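PDB 4EV0: cyclic AMP receptor protein from Thermus thermophilus, which activates transcription from specific promoters as a cAMP-dependent, DNA-binding homodimer of the Crp family. Local coordinates for residues B[15-18]-B[19-23]; B[74-77]-B[78-82]; B[103-106]-B[107-111]; B[121-124]-B[125-128]. One frame throughout, in Å; residues are numbered along the deposited sequence.

The four contacts follow one another along the chain, each a single continuous run of residues, so none nests in or crosses another and none closes a long loop. Contact 1 ends helix 12-19 and leads into strand 23-27. Contact 2 passes from strand 73-74 into helix 76-81 at the cyclic AMP site, contact 3 is two turns of helix 102-111, and contact 4 lies midway along helix 114-135. Contact 1 touches contact 3 through Tyr-21. Contact 3 meets contact 2 through Tyr-105, and contact 2 meets contact 4 by a salt bridge of Glu-76; contacts 2 and 4 both touch the nucleotide. Contacts 2, 3 and 4 also touch the second subunit.

Contact 1: B[15-18]-B[19-23]; sequences VDLA and LSYFQ
Val-15 and Leu-19 project side by side in the same direction, one helical turn apart, with Val-15 CG1 lying 4.1 Å from Leu-19 CD1. Leu-17 and Tyr-21 make a second side-by-side pair, in which the methyl CD2 of Leu-17 comes 4.0 Å from CE1 of the tyrosine ring. That ring meets the backbone by its edge: Leu-17 O lies in the ring plane, 3.4 Å from Tyr-21 CD1. Phe-22 does the same one residue on, turning its CD1 edge to Ala-18 O at 3.4 Å. These contacts lie where helix 12-19 gives way to the loop: Leu-19 N bonds Val-15 O (2.9 Å), but the next such bond, Ser-20 N to Asp-16 O, is weak. A type I beta turn from Leu-19 to Phe-22 then hands the chain to strand 23-27 of the cyclic nucleotide-binding domain. Tyr-21 N reaches Ala-18 O at 3.2 Å. Ser-20 adds a side-chain grip. Its OG sits between the backbone N and the carbonyl carbon (chi1 73°), which folds it back onto Leu-17 O at 2.7 Å. The same oxygen also accepts Ser-20 N at 3.3 Å, so two donors of one residue hold it. Farther out, Tyr-21 rests on Leu-108 of helix 102-111, while Phe-22 lies on Leu-98 and Leu-100 of strand 95-101.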
loop_
_atom_site.group_PDB
_atom_site.type_symbol
_atom_site.label_atom_id
_atom_site.label_comp_id
_atom_site.label_asym_id
_atom_site.label_seq_id
_atom_site.Cartn_x
_atom_site.Cartn_y
_atom_site.Cartn_z
ATOM N N VAL B 15 1.162 -26.218 19.402
ATOM C CA VAL B 15 -0.074 -25.779 18.764
ATOM C C VAL B 15 -1.281 -26.090 19.672
ATOM O O VAL B 15 -2.170 -25.254 19.859
ATOM C CB VAL B 15 -0.257 -26.447 17.370
ATOM C CG1 VAL B 15 -1.557 -26.007 16.715
ATOM C CG2 VAL B 15 0.936 -26.143 16.467
ATOM N N ASP B 16 -1.299 -27.293 20.236
ATOM C CA ASP B 16 -2.354 -27.690 21.156
ATOM C C ASP B 16 -2.379 -26.747 22.359
ATOM O O ASP B 16 -3.437 -26.287 22.793
ATOM C CB ASP B 16 -2.128 -29.133 21.614
ATOM C CG ASP B 16 -2.063 -30.111 20.451
ATOM O OD1 ASP B 16 -2.610 -29.791 19.369
ATOM O OD2 ASP B 16 -1.468 -31.199 20.617
ATOM N N LEU B 17 -1.194 -26.449 22.870
ATOM C CA LEU B 17 -1.035 -25.525 23.979
ATOM C C LEU B 17 -1.641 -24.162 23.649
ATOM O O LEU B 17 -2.419 -23.612 24.425
ATOM C CB LEU B 17 0.461 -25.395 24.302
ATOM C CG LEU B 17 1.008 -24.703 25.553
ATOM C CD1 LEU B 17 2.466 -25.116 25.743
ATOM C CD2 LEU B 17 0.922 -23.189 25.451
ATOM N N ALA B 18 -1.277 -23.624 22.491
ATOM C CA ALA B 18 -1.769 -22.315 22.067
ATOM C C ALA B 18 -3.301 -22.278 21.907
ATOM O O ALA B 18 -3.963 -21.357 22.389
ATOM C CB ALA B 18 -1.064 -21.870 20.783
ATOM N N LEU B 19 -3.862 -23.298 21.264
ATOM C CA LEU B 19 -5.302 -23.359 21.021
ATOM C C LEU B 19 -6.152 -23.342 22.294
ATOM O O LEU B 19 -7.339 -23.003 22.243
ATOM C CB LEU B 19 -5.638 -24.597 20.188
ATOM C CG LEU B 19 -5.247 -24.439 18.720
ATOM C CD1 LEU B 19 -5.461 -25.730 17.952
ATOM C CD2 LEU B 19 -6.048 -23.301 18.108
ATOM N N SER B 20 -5.543 -23.696 23.430
ATOM C CA SER B 20 -6.280 -23.838 24.690
ATOM C C SER B 20 -6.636 -22.491 25.317
ATOM O O SER B 20 -7.446 -22.428 26.250
ATOM C CB SER B 20 -5.511 -24.713 25.691
ATOM O OG SER B 20 -4.383 -24.044 26.243
ATOM N N TYR B 21 -6.023 -21.420 24.804
ATOM C CA TYR B 21 -6.316 -20.064 25.273
ATOM C C TYR B 21 -7.540 -19.438 24.561
ATOM O O TYR B 21 -8.038 -18.375 24.952
ATOM C CB TYR B 21 -5.078 -19.180 25.107
ATOM C CG TYR B 21 -3.941 -19.487 26.065
ATOM C CD1 TYR B 21 -3.104 -20.582 25.866
ATOM C CD2 TYR B 21 -3.678 -18.656 27.148
ATOM C CE1 TYR B 21 -2.053 -20.856 26.737
ATOM C CE2 TYR B 21 -2.629 -18.921 28.023
ATOM C CZ TYR B 21 -1.825 -20.021 27.813
ATOM O OH TYR B 21 -0.787 -20.285 28.684
ATOM N N PHE B 22 -8.018 -20.114 23.519
ATOM C CA PHE B 22 -9.074 -19.585 22.661
ATOM C C PHE B 22 -10.487 -19.897 23.186
ATOM O O PHE B 22 -10.687 -20.812 23.993
ATOM C CB PHE B 22 -8.920 -20.135 21.248
ATOM C CG PHE B 22 -7.825 -19.494 20.469
ATOM C CD1 PHE B 22 -6.496 -19.734 20.781
ATOM C CD2 PHE B 22 -8.117 -18.654 19.403
ATOM C CE1 PHE B 22 -5.474 -19.130 20.042
ATOM C CE2 PHE B 22 -7.107 -18.058 18.675
ATOM C CZ PHE B 22 -5.790 -18.299 18.995
ATOM N N GLN B 23 -11.456 -19.112 22.729
ATOM C CA GLN B 23 -12.851 -19.302 23.093
ATOM C C GLN B 23 -13.651 -19.423 21.808
ATOM O O GLN B 23 -13.365 -18.739 20.814
ATOM C CB GLN B 23 -13.343 -18.125 23.937
ATOM C CG GLN B 23 -12.445 -17.875 25.145
ATOM C CD GLN B 23 -12.988 -16.854 26.132
ATOM O OE1 GLN B 23 -14.168 -16.491 26.100
ATOM N NE2 GLN B 23 -12.114 -16.387 27.027
#

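Contact 2: B[74-77]-B[78-82]; sequences FGEM and SLLDE. With CMP (adenosine-3',5'-cyclic-monophosphate), chain G.
Met-77 O receives Asp-81 N at 2.9 Å, an almost straight bond (169°) that closes a turn of helix 76-81, and the side chain of Met-77 leaves this turn for the cyclic AMP. Its CB lies 3.2 Å from O2P of the phosphate. CG, set beside the backbone N (chi1 -65°), passes near the ester oxygen O3'. SD then bridges base and sugar, 3.6 Å from C8 of the adenine and equally close to C3' of the ribose. A bend at chi3 (57°) leaves CE 4.1 Å from O2P, no nearer than SD. Met-77 thus lies along the nucleotide from phosphate to base.

This is the phosphate-binding cassette of the cyclic nucleotide-binding domain, in which the start of a short helix faces the phosphate. Ser-78 N gives O1P a nearly straight bond of 3.0 Å, and the first-turn amides would probably help to stabilise its negative charge; Arg-85 NH1 and Ser-86 OG also hydrogen-bond the nucleotide. The ribose hydroxyl O2' is held twice: Gly-75 N donates to it at 2.8 Å, while O2' itself donates to Glu-76 OE1. Ser-78 OG bonds Gly-83 O, and Asp-81 OD2 forms a salt bridge with Arg-128 NE of the second subunit. Helix 76-81 follows strand 73-74 after the single loop residue Gly-75, with Leu-79 on Leu-43 of strand 42-46 and Leu-80 against Leu-123 of helix 114-135.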
loop_
_atom_site.group_PDB
_atom_site.type_symbol
_atom_site.label_atom_id
_atom_site.label_comp_id
_atom_site.label_asym_id
_atom_site.label_seq_id
_atom_site.Cartn_x
_atom_site.Cartn_y
_atom_site.Cartn_z
ATOM N N PHE B 74 -7.979 -12.622 11.723
ATOM C CA PHE B 74 -8.345 -11.200 11.649
ATOM C C PHE B 74 -8.626 -10.577 13.018
ATOM O O PHE B 74 -8.890 -11.288 13.985
ATOM C CB PHE B 74 -9.543 -10.975 10.724
ATOM C CG PHE B 74 -10.813 -11.648 11.186
ATOM C CD1 PHE B 74 -11.022 -13.007 10.958
ATOM C CD2 PHE B 74 -11.802 -10.922 11.845
ATOM C CE1 PHE B 74 -12.200 -13.631 11.375
ATOM C CE2 PHE B 74 -12.977 -11.535 12.268
ATOM C CZ PHE B 74 -13.178 -12.891 12.024
ATOM N N GLY B 75 -8.581 -9.246 13.079
ATOM C CA GLY B 75 -8.895 -8.504 14.287
ATOM C C GLY B 75 -7.726 -8.366 15.251
ATOM O O GLY B 75 -7.907 -8.117 16.454
ATOM N N GLU B 76 -6.515 -8.518 14.725
ATOM C CA GLU B 76 -5.319 -8.501 15.566
ATOM C C GLU B 76 -4.857 -7.082 15.925
ATOM O O GLU B 76 -4.112 -6.888 16.876
ATOM C CB GLU B 76 -4.189 -9.308 14.912
ATOM C CG GLU B 76 -3.523 -8.636 13.708
ATOM C CD GLU B 76 -4.420 -8.530 12.461
ATOM O OE1 GLU B 76 -5.375 -9.332 12.298
ATOM O OE2 GLU B 76 -4.160 -7.632 11.628
ATOM N N MET B 77 -5.315 -6.085 15.182
ATOM C CA MET B 77 -4.849 -4.723 15.410
ATOM C C MET B 77 -5.423 -4.117 16.697
ATOM O O MET B 77 -4.675 -3.589 17.516
ATOM C CB MET B 77 -5.092 -3.851 14.174
ATOM C CG MET B 77 -4.273 -4.318 12.960
ATOM S SD MET B 77 -4.845 -3.826 11.289
ATOM C CE MET B 77 -4.883 -2.047 11.394
ATOM N N SER B 78 -6.738 -4.212 16.885
ATOM C CA SER B 78 -7.357 -3.715 18.108
ATOM C C SER B 78 -6.860 -4.519 19.305
ATOM O O SER B 78 -6.670 -3.977 20.393
ATOM C CB SER B 78 -8.879 -3.767 18.012
ATOM O OG SER B 78 -9.343 -2.925 16.966
ATOM N N LEU B 79 -6.618 -5.807 19.082
ATOM C CA LEU B 79 -6.006 -6.648 20.102
ATOM C C LEU B 79 -4.648 -6.105 20.564
ATOM O O LEU B 79 -4.327 -6.108 21.754
ATOM C CB LEU B 79 -5.839 -8.088 19.602
ATOM C CG LEU B 79 -5.139 -8.947 20.664
ATOM C CD1 LEU B 79 -6.075 -10.018 21.222
ATOM C CD2 LEU B 79 -3.834 -9.545 20.158
ATOM N N LEU B 80 -3.864 -5.630 19.607
ATOM C CA LEU B 80 -2.504 -5.200 19.871
ATOM C C LEU B 80 -2.411 -3.791 20.430
ATOM O O LEU B 80 -1.718 -3.574 21.422
ATOM C CB LEU B 80 -1.667 -5.329 18.600
ATOM C CG LEU B 80 -1.314 -6.761 18.203
ATOM C CD1 LEU B 80 -0.860 -6.805 16.748
ATOM C CD2 LEU B 80 -0.233 -7.327 19.150
ATOM N N ASP B 81 -3.106 -2.839 19.808
ATOM C CA ASP B 81 -2.943 -1.420 20.155
ATOM C C ASP B 81 -4.128 -0.793 20.901
ATOM O O ASP B 81 -4.070 0.374 21.300
ATOM C CB ASP B 81 -2.598 -0.583 18.910
ATOM C CG ASP B 81 -3.673 -0.651 17.825
ATOM O OD1 ASP B 81 -4.846 -0.982 18.153
ATOM O OD2 ASP B 81 -3.337 -0.364 16.633
ATOM N N GLU B 82 -5.196 -1.574 21.066
ATOM C CA GLU B 82 -6.424 -1.122 21.733
ATOM C C GLU B 82 -7.114 0.019 20.973
ATOM O O GLU B 82 -7.976 0.702 21.521
ATOM C CB GLU B 82 -6.178 -0.744 23.215
ATOM C CG GLU B 82 -5.321 -1.755 24.012
ATOM C CD GLU B 82 -5.186 -1.422 25.519
ATOM O OE1 GLU B 82 -4.041 -1.347 26.027
ATOM O OE2 GLU B 82 -6.218 -1.258 26.207
HETATM P P CMP G . -8.718 -4.957 13.563
HETATM O O1P CMP G . -8.771 -5.393 14.998
HETATM O O2P CMP G . -8.172 -3.585 13.237
HETATM O "O5'" CMP G . -10.165 -5.144 12.872
HETATM C "C5'" CMP G . -10.293 -5.302 11.459
HETATM C "C4'" CMP G . -9.235 -6.236 10.983
HETATM O "O4'" CMP G . -9.122 -6.258 9.547
HETATM C "C3'" CMP G . -7.849 -5.860 11.404
HETATM O "O3'" CMP G . -7.672 -5.969 12.802
HETATM C "C2'" CMP G . -7.020 -6.796 10.543
HETATM O "O2'" CMP G . -7.100 -8.128 11.019
HETATM C "C1'" CMP G . -7.813 -6.712 9.227
HETATM N N9 CMP G . -7.197 -5.771 8.288
HETATM C C8 CMP G . -7.021 -4.448 8.459
HETATM N N7 CMP G . -6.376 -3.929 7.375
HETATM C C5 CMP G . -6.143 -4.934 6.506
HETATM C C6 CMP G . -5.523 -5.078 5.162
HETATM N N6 CMP G . -5.001 -3.994 4.525
HETATM N N1 CMP G . -5.493 -6.324 4.614
HETATM C C2 CMP G . -6.000 -7.398 5.243
HETATM N N3 CMP G . -6.590 -7.333 6.459
HETATM C C4 CMP G . -6.684 -6.152 7.119
#

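Contact 3: B[103-106]-B[107-111]; sequences EDYL and ALIRR
Tyr-105 and Ile-109, one turn apart, cross at a slant, and the closest touch is between CE1 of the ring and the methyl CG2 of Ile-109 at 3.5 Å. The other branch of the isoleucine reaches farther along the tyrosine: its CD1 lies 4.1 Å from Tyr-105 CZ and 3.9 Å from Tyr-105 OH. Two torsions bring this about. The ring is swung away from the backbone N, toward the carbonyl side (chi1 154°), and Ile-109 CG1 stands between its own N and carbonyl carbon (chi1 66°), which places both branches against the tyrosine. Beneath them the backbone fixes the spacing, since Ile-109 N bonds Tyr-105 O at 3.0 Å with an angle of 163°. The preceding i to i+4 bond, Leu-108 N to Asp-104 O, has the same 3.0 Å length but is more bent. Both belong to helix 102-111, which follows the last strand of the beta roll and precedes the long helix 114-135. The next shell is hydrophobic: Leu-79 and Leu-80 of helix 76-81 pack on Tyr-105, and Ala-116 of helix 114-135 touches both Tyr-105 and Ile-109. The phenol end, among these buried groups, finds its polar partner across the dimer, where Tyr-105 OH is hydrogen-bonded to ND1 of His-117 of the second subunit; that same histidine also packs against Ile-109.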
loop_
_atom_site.group_PDB
_atom_site.type_symbol
_atom_site.label_atom_id
_atom_site.label_comp_id
_atom_site.label_asym_id
_atom_site.label_seq_id
_atom_site.Cartn_x
_atom_site.Cartn_y
_atom_site.Cartn_z
ATOM N N GLU B 103 -6.148 -10.331 27.353
ATOM C CA GLU B 103 -5.530 -10.860 28.566
ATOM C C GLU B 103 -5.031 -12.291 28.368
ATOM O O GLU B 103 -4.015 -12.682 28.939
ATOM C CB GLU B 103 -6.484 -10.783 29.768
ATOM C CG GLU B 103 -6.872 -9.365 30.177
ATOM C CD GLU B 103 -5.672 -8.425 30.245
ATOM O OE1 GLU B 103 -4.908 -8.490 31.238
ATOM O OE2 GLU B 103 -5.486 -7.625 29.293
ATOM N N ASP B 104 -5.737 -13.068 27.550
ATOM C CA ASP B 104 -5.324 -14.446 27.310
ATOM C C ASP B 104 -4.170 -14.516 26.327
ATOM O O ASP B 104 -3.319 -15.405 26.416
ATOM C CB ASP B 104 -6.496 -15.292 26.831
ATOM C CG ASP B 104 -7.546 -15.480 27.903
ATOM O OD1 ASP B 104 -7.178 -15.850 29.042
ATOM O OD2 ASP B 104 -8.735 -15.244 27.608
ATOM N N TYR B 105 -4.145 -13.565 25.398
ATOM C CA TYR B 105 -3.039 -13.427 24.474
ATOM C C TYR B 105 -1.742 -13.086 25.230
ATOM O O TYR B 105 -0.688 -13.666 24.961
ATOM C CB TYR B 105 -3.381 -12.364 23.419
ATOM C CG TYR B 105 -2.185 -11.686 22.818
ATOM C CD1 TYR B 105 -1.549 -12.217 21.699
ATOM C CD2 TYR B 105 -1.689 -10.511 23.362
ATOM C CE1 TYR B 105 -0.444 -11.600 21.144
ATOM C CE2 TYR B 105 -0.573 -9.877 22.812
ATOM C CZ TYR B 105 0.043 -10.425 21.701
ATOM O OH TYR B 105 1.148 -9.803 21.157
ATOM N N LEU B 106 -1.839 -12.155 26.179
ATOM C CA LEU B 106 -0.695 -11.708 26.976
ATOM C C LEU B 106 -0.048 -12.833 27.788
ATOM O O LEU B 106 1.174 -12.876 27.961
ATOM C CB LEU B 106 -1.113 -10.571 27.918
ATOM C CG LEU B 106 -1.339 -9.230 27.219
ATOM C CD1 LEU B 106 -1.664 -8.147 28.230
ATOM C CD2 LEU B 106 -0.113 -8.862 26.417
ATOM N N ALA B 107 -0.870 -13.741 28.291
ATOM C CA ALA B 107 -0.336 -14.870 29.036
ATOM C C ALA B 107 0.222 -15.923 28.073
ATOM O O ALA B 107 1.185 -16.623 28.404
ATOM C CB ALA B 107 -1.398 -15.468 29.977
ATOM N N LEU B 108 -0.370 -16.027 26.882
ATOM C CA LEU B 108 0.088 -17.009 25.898
ATOM C C LEU B 108 1.497 -16.727 25.346
ATOM O O LEU B 108 2.332 -17.630 25.262
ATOM C CB LEU B 108 -0.901 -17.140 24.741
ATOM C CG LEU B 108 -0.404 -17.979 23.553
ATOM C CD1 LEU B 108 -0.070 -19.403 24.001
ATOM C CD2 LEU B 108 -1.432 -17.991 22.411
ATOM N N ILE B 109 1.758 -15.484 24.952
ATOM C CA ILE B 109 3.055 -15.165 24.352
ATOM C C ILE B 109 4.191 -15.309 25.360
ATOM O O ILE B 109 5.335 -15.525 24.973
ATOM C CB ILE B 109 3.083 -13.778 23.677
ATOM C CG1 ILE B 109 2.920 -12.664 24.703
ATOM C CG2 ILE B 109 2.004 -13.694 22.602
ATOM C CD1 ILE B 109 3.182 -11.299 24.134
ATOM N N ARG B 110 3.860 -15.227 26.651
ATOM C CA ARG B 110 4.843 -15.453 27.721
ATOM C C ARG B 110 5.328 -16.896 27.727
ATOM O O ARG B 110 6.465 -17.174 28.099
ATOM C CB ARG B 110 4.276 -15.088 29.090
ATOM C CG ARG B 110 4.308 -13.606 29.394
ATOM C CD ARG B 110 3.886 -13.332 30.841
ATOM N NE ARG B 110 4.586 -12.160 31.368
ATOM C CZ ARG B 110 4.783 -11.913 32.661
ATOM N NH1 ARG B 110 4.323 -12.757 33.577
ATOM N NH2 ARG B 110 5.438 -10.822 33.038
ATOM N N ARG B 111 4.453 -17.804 27.310
ATOM C CA ARG B 111 4.825 -19.198 27.104
ATOM C C ARG B 111 5.327 -19.478 25.676
ATOM O O ARG B 111 6.248 -20.276 25.502
ATOM C CB ARG B 111 3.671 -20.140 27.476
ATOM C CG ARG B 111 3.558 -20.393 28.987
ATOM C CD ARG B 111 3.644 -21.876 29.331
ATOM N NE ARG B 111 2.360 -22.542 29.133
ATOM C CZ ARG B 111 2.081 -23.779 29.540
ATOM N NH1 ARG B 111 2.998 -24.503 30.172
ATOM N NH2 ARG B 111 0.876 -24.296 29.319
#

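Contact 4: B[121-124]-B[125-128]; sequences ALLA and RRLR. With CMP (adenosine-3',5'-cyclic-monophosphate), chain G.
Four successive i to i+4 bonds, from Arg-125 N to Ala-121 O (2.8 Å) through Arg-128 N to Ala-124 O (3.1 Å), keep residues 121-128 regularly alpha-helical. They lie in helix 114-135, the long helix that in Crp-family proteins pairs with its copy to form the dimer interface; here Leu-123 packs on Ala-120 of the second subunit and Leu-127 on its Met-77. The side chains diverge from this backbone. Arg-126 runs out extended from CG to NE, its CG passing 3.7 Å from Leu-122 O, and so carries its guanidinium to the cyclic AMP. The methyl CD2 of Leu-123 stands at the edge of that guanidinium, 4.3 Å from Arg-126 NH1. Two bonds from outside the helix limit its rotation: NH1 makes a salt bridge with Glu-76 OE2, and NH2 is hydrogen-bonded to Leu-73 O. Arg-126 also touches the sugar directly, NH1 lying 3.5 Å from O2', and probably helps to position the Glu-76 carboxylate, which accepts from O2'. Leu-127 stays closer to the helix, with CG 3.5 Å from Leu-123 O. Arg-128 lays its CG at the same distance from Ala-124 O before its guanidinium crosses to the second subunit, where NH1 bonds Glu-84 O and NE pairs with Asp-81. Over one face of the Arg-126 guanidinium, 3.9 Å above its plane and shifted toward the rim, lies N3 of the adenine.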
loop_
_atom_site.group_PDB
_atom_site.type_symbol
_atom_site.label_atom_id
_atom_site.label_comp_id
_atom_site.label_asym_id
_atom_site.label_seq_id
_atom_site.Cartn_x
_atom_site.Cartn_y
_atom_site.Cartn_z
ATOM N N ALA B 121 4.954 -10.921 11.647
ATOM C CA ALA B 121 5.263 -11.383 10.289
ATOM C C ALA B 121 4.051 -11.279 9.351
ATOM O O ALA B 121 4.180 -10.924 8.167
ATOM C CB ALA B 121 5.796 -12.817 10.321
ATOM N N LEU B 122 2.882 -11.603 9.895
ATOM C CA LEU B 122 1.643 -11.538 9.134
ATOM C C LEU B 122 1.297 -10.111 8.752
ATOM O O LEU B 122 0.901 -9.844 7.616
ATOM C CB LEU B 122 0.492 -12.186 9.917
ATOM C CG LEU B 122 0.525 -13.708 9.753
ATOM C CD1 LEU B 122 -0.511 -14.423 10.629
ATOM C CD2 LEU B 122 0.333 -14.057 8.267
ATOM N N LEU B 123 1.431 -9.207 9.714
ATOM C CA LEU B 123 1.261 -7.784 9.466
ATOM C C LEU B 123 2.307 -7.273 8.457
ATOM O O LEU B 123 2.025 -6.398 7.627
ATOM C CB LEU B 123 1.362 -7.000 10.778
ATOM C CG LEU B 123 0.146 -7.192 11.694
ATOM C CD1 LEU B 123 0.382 -6.511 13.043
ATOM C CD2 LEU B 123 -1.140 -6.680 11.043
ATOM N N ALA B 124 3.512 -7.822 8.528
ATOM C CA ALA B 124 4.537 -7.437 7.574
ATOM C C ALA B 124 4.130 -7.895 6.178
ATOM O O ALA B 124 4.265 -7.142 5.235
ATOM C CB ALA B 124 5.905 -7.993 7.974
ATOM N N ARG B 125 3.610 -9.113 6.070
ATOM C CA ARG B 125 3.108 -9.655 4.809
ATOM C C ARG B 125 2.006 -8.772 4.219
ATOM O O ARG B 125 1.950 -8.559 3.008
ATOM C CB ARG B 125 2.610 -11.101 5.016
ATOM C CG ARG B 125 1.932 -11.790 3.807
ATOM C CD ARG B 125 2.917 -12.087 2.660
ATOM N NE ARG B 125 4.306 -12.121 3.130
ATOM C CZ ARG B 125 5.329 -11.516 2.520
ATOM N NH1 ARG B 125 5.137 -10.833 1.389
ATOM N NH2 ARG B 125 6.548 -11.602 3.047
ATOM N N ARG B 126 1.149 -8.248 5.090
ATOM C CA ARG B 126 0.029 -7.405 4.680
ATOM C C ARG B 126 0.481 -6.025 4.230
ATOM O O ARG B 126 -0.096 -5.441 3.319
ATOM C CB ARG B 126 -0.992 -7.277 5.814
ATOM C CG ARG B 126 -2.035 -8.390 5.841
ATOM C CD ARG B 126 -2.662 -8.530 7.229
ATOM N NE ARG B 126 -3.572 -9.674 7.310
ATOM C CZ ARG B 126 -4.271 -10.000 8.391
ATOM N NH1 ARG B 126 -4.161 -9.266 9.489
ATOM N NH2 ARG B 126 -5.081 -11.057 8.377
ATOM N N LEU B 127 1.515 -5.501 4.876
ATOM C CA LEU B 127 2.058 -4.197 4.500
ATOM C C LEU B 127 2.769 -4.256 3.147
ATOM O O LEU B 127 2.836 -3.262 2.428
ATOM C CB LEU B 127 2.992 -3.652 5.593
ATOM C CG LEU B 127 2.377 -2.966 6.822
ATOM C CD1 LEU B 127 3.352 -3.040 7.982
ATOM C CD2 LEU B 127 2.019 -1.514 6.544
ATOM N N ARG B 128 3.293 -5.427 2.806
ATOM C CA ARG B 128 3.915 -5.623 1.509
ATOM C C ARG B 128 2.875 -5.666 0.392
ATOM O O ARG B 128 3.070 -5.091 -0.680
ATOM C CB ARG B 128 4.787 -6.876 1.517
ATOM C CG ARG B 128 6.102 -6.651 2.238
ATOM C CD ARG B 128 7.093 -7.771 1.994
ATOM N NE ARG B 128 8.218 -7.722 2.924
ATOM C CZ ARG B 128 9.333 -7.026 2.710
ATOM N NH1 ARG B 128 9.479 -6.311 1.597
ATOM N NH2 ARG B 128 10.305 -7.043 3.619
HETATM P P CMP G . -8.718 -4.957 13.563
HETATM O O1P CMP G . -8.771 -5.393 14.998
HETATM O O2P CMP G . -8.172 -3.585 13.237
HETATM O "O5'" CMP G . -10.165 -5.144 12.872
HETATM C "C5'" CMP G . -10.293 -5.302 11.459
HETATM C "C4'" CMP G . -9.235 -6.236 10.983
HETATM O "O4'" CMP G . -9.122 -6.258 9.547
HETATM C "C3'" CMP G . -7.849 -5.860 11.404
HETATM O "O3'" CMP G . -7.672 -5.969 12.802
HETATM C "C2'" CMP G . -7.020 -6.796 10.543
HETATM O "O2'" CMP G . -7.100 -8.128 11.019
HETATM C "C1'" CMP G . -7.813 -6.712 9.227
HETATM N N9 CMP G . -7.197 -5.771 8.288
HETATM C C8 CMP G . -7.021 -4.448 8.459
HETATM N N7 CMP G . -6.376 -3.929 7.375
HETATM C C5 CMP G . -6.143 -4.934 6.506
HETATM C C6 CMP G . -5.523 -5.078 5.162
HETATM N N6 CMP G . -5.001 -3.994 4.525
HETATM N N1 CMP G . -5.493 -6.324 4.614
HETATM C C2 CMP G . -6.000 -7.398 5.243
HETATM N N3 CMP G . -6.590 -7.333 6.459
HETATM C C4 CMP G . -6.684 -6.152 7.119
#